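Local coordinates for glutathione S-transferase (Rhodospirillum rubrum F11, PDB 4O7H), which probably catalyses the conjugation of glutathione to electrophilic compounds, as glutathione S-transferases do, at residues Ser10-Val16 against Glu49-Leu53. Numbering follows the deposited sequence.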
loop_
_atom_site.group_PDB
_atom_site.type_symbol
_atom_site.label_atom_id
_atom_site.label_comp_id
_atom_site.label_asym_id
_atom_site.label_seq_id
_atom_site.Cartn_x
_atom_site.Cartn_y
_atom_site.Cartn_z
ATOM N N SER A 10 0.103 14.058 -6.392
ATOM C CA SER A 10 0.259 12.860 -5.573
ATOM C C SER A 10 -0.989 12.651 -4.716
ATOM O O SER A 10 -1.254 13.487 -3.856
ATOM C CB SER A 10 1.441 13.046 -4.615
ATOM O OG SER A 10 1.480 12.011 -3.585
ATOM N N PRO A 11 -1.724 11.546 -4.919
ATOM C CA PRO A 11 -2.861 11.315 -4.033
ATOM C C PRO A 11 -2.470 11.129 -2.593
ATOM O O PRO A 11 -3.208 11.568 -1.704
ATOM C CB PRO A 11 -3.514 10.066 -4.589
ATOM C CG PRO A 11 -2.493 9.440 -5.477
ATOM C CD PRO A 11 -1.620 10.519 -5.972
ATOM N N ALA A 12 -1.364 10.460 -2.338
ATOM C CA ALA A 12 -0.940 10.264 -0.979
ATOM C C ALA A 12 -0.592 11.565 -0.277
ATOM O O ALA A 12 -0.876 11.772 0.892
ATOM C CB ALA A 12 0.254 9.329 -0.935
ATOM N N ALA A 13 0.071 12.447 -1.003
ATOM C CA ALA A 13 0.421 13.738 -0.440
ATOM C C ALA A 13 -0.805 14.585 -0.201
ATOM O O ALA A 13 -0.903 15.241 0.858
ATOM C CB ALA A 13 1.445 14.458 -1.318
ATOM N N ARG A 14 -1.766 14.537 -1.122
ATOM C CA ARG A 14 -3.034 15.215 -0.876
ATOM C C ARG A 14 -3.655 14.711 0.396
ATOM O O ARG A 14 -4.137 15.499 1.231
ATOM C CB ARG A 14 -3.982 15.065 -2.059
ATOM C CG ARG A 14 -3.603 15.858 -3.316
ATOM C CD ARG A 14 -4.697 15.799 -4.407
ATOM N NE ARG A 14 -4.312 16.736 -5.461
ATOM C CZ ARG A 14 -5.128 17.561 -6.103
ATOM N NH1 ARG A 14 -6.430 17.508 -5.937
ATOM N NH2 ARG A 14 -4.601 18.456 -6.934
ATOM N N LYS A 15 -3.695 13.396 0.551
ATOM C CA LYS A 15 -4.266 12.807 1.759
ATOM C C LYS A 15 -3.626 13.309 3.037
ATOM O O LYS A 15 -4.301 13.638 4.007
ATOM C CB LYS A 15 -4.255 11.274 1.714
ATOM C CG LYS A 15 -4.398 10.684 3.119
ATOM C CD LYS A 15 -4.811 9.273 3.107
ATOM C CE LYS A 15 -3.797 8.400 2.493
ATOM N NZ LYS A 15 -4.322 7.019 2.625
ATOM N N VAL A 16 -2.296 13.378 3.075
ATOM C CA VAL A 16 -1.622 13.857 4.260
ATOM C C VAL A 16 -1.937 15.341 4.542
ATOM O O VAL A 16 -2.176 15.722 5.679
ATOM C CB VAL A 16 -0.113 13.570 4.183
ATOM C CG1 VAL A 16 0.614 14.173 5.377
ATOM C CG2 VAL A 16 0.179 12.055 4.204
ATOM N N GLU A 49 9.958 9.558 -3.336
ATOM C CA GLU A 49 8.551 9.916 -3.448
ATOM C C GLU A 49 8.160 10.948 -2.416
ATOM O O GLU A 49 8.760 11.004 -1.341
ATOM C CB GLU A 49 7.688 8.693 -3.195
ATOM C CG GLU A 49 8.011 7.480 -4.061
ATOM C CD GLU A 49 7.325 7.449 -5.390
ATOM O OE1 GLU A 49 6.810 8.526 -5.855
ATOM O OE2 GLU A 49 7.278 6.309 -5.968
ATOM N N VAL A 50 7.108 11.710 -2.744
ATOM C CA VAL A 50 6.330 12.408 -1.757
ATOM C C VAL A 50 5.107 11.543 -1.332
ATOM O O VAL A 50 4.652 10.703 -2.112
ATOM C CB VAL A 50 5.848 13.786 -2.240
ATOM C CG1 VAL A 50 7.055 14.704 -2.423
ATOM C CG2 VAL A 50 5.019 13.657 -3.525
ATOM N N PRO A 51 4.563 11.765 -0.133
ATOM C CA PRO A 51 4.889 12.761 0.902
ATOM C C PRO A 51 5.999 12.363 1.841
ATOM O O PRO A 51 6.278 11.165 2.078
ATOM C CB PRO A 51 3.603 12.887 1.702
ATOM C CG PRO A 51 2.983 11.515 1.585
ATOM C CD PRO A 51 3.344 11.005 0.225
ATOM N N VAL A 52 6.653 13.399 2.379
ATOM C CA VAL A 52 7.574 13.228 3.491
ATOM C C VAL A 52 7.236 14.314 4.531
ATOM O O VAL A 52 7.182 15.516 4.170
ATOM C CB VAL A 52 9.041 13.410 3.047
ATOM C CG1 VAL A 52 9.974 13.248 4.226
ATOM C CG2 VAL A 52 9.383 12.376 1.980
ATOM N N LEU A 53 7.035 13.913 5.769
ATOM C CA LEU A 53 6.791 14.826 6.880
ATOM C C LEU A 53 8.067 15.002 7.695
ATOM O O LEU A 53 8.706 13.991 8.070
ATOM C CB LEU A 53 5.682 14.292 7.768
ATOM C CG LEU A 53 5.256 15.099 9.006
ATOM C CD1 LEU A 53 4.515 16.363 8.600
ATOM C CD2 LEU A 53 4.438 14.230 9.922
HETATM O O HOH W 1 3.150 10.184 -4.546
#
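The Pro51 ring meets helix 11-22 with the Ala13 methyl over one face, Ala13 CB lying 4.0 Å from Pro51 CB, while Ala12 and Val16 close in at the edges. This is the cis-proline loop of the thioredoxin fold: the cis Val50-Pro51 peptide lies just before strand 52-54, facing the start of the first helix, where the family binds glutathione. Two alanines suit the helix here, since their short methyls let the ring approach closely; Ala12 CB is 3.7 Å from Pro51 CD. One turn on, Val16 CG2 lies 3.9 Å from Pro51 CG. With chi1 of Val16 at 175°, CG1 is anti to the backbone N, which leaves CG2 beside that N as the branch that reaches the ring. Leu4 of strand 3-6 and Ile67 of helix 64-74 also touch Pro51, which is buried.

Ser10 serves two purposes. Ser10 OG accepts from Ala13 N at 3.0 Å, an N-cap, and an alanine here would probably leave that amide without its cap and the bridging water without one mate. Ser10 CB packs against Val50 CG2, 3.8 Å away. The water bonds Ser10 OG at 2.7 Å and donates to Val50 O at 2.9 Å.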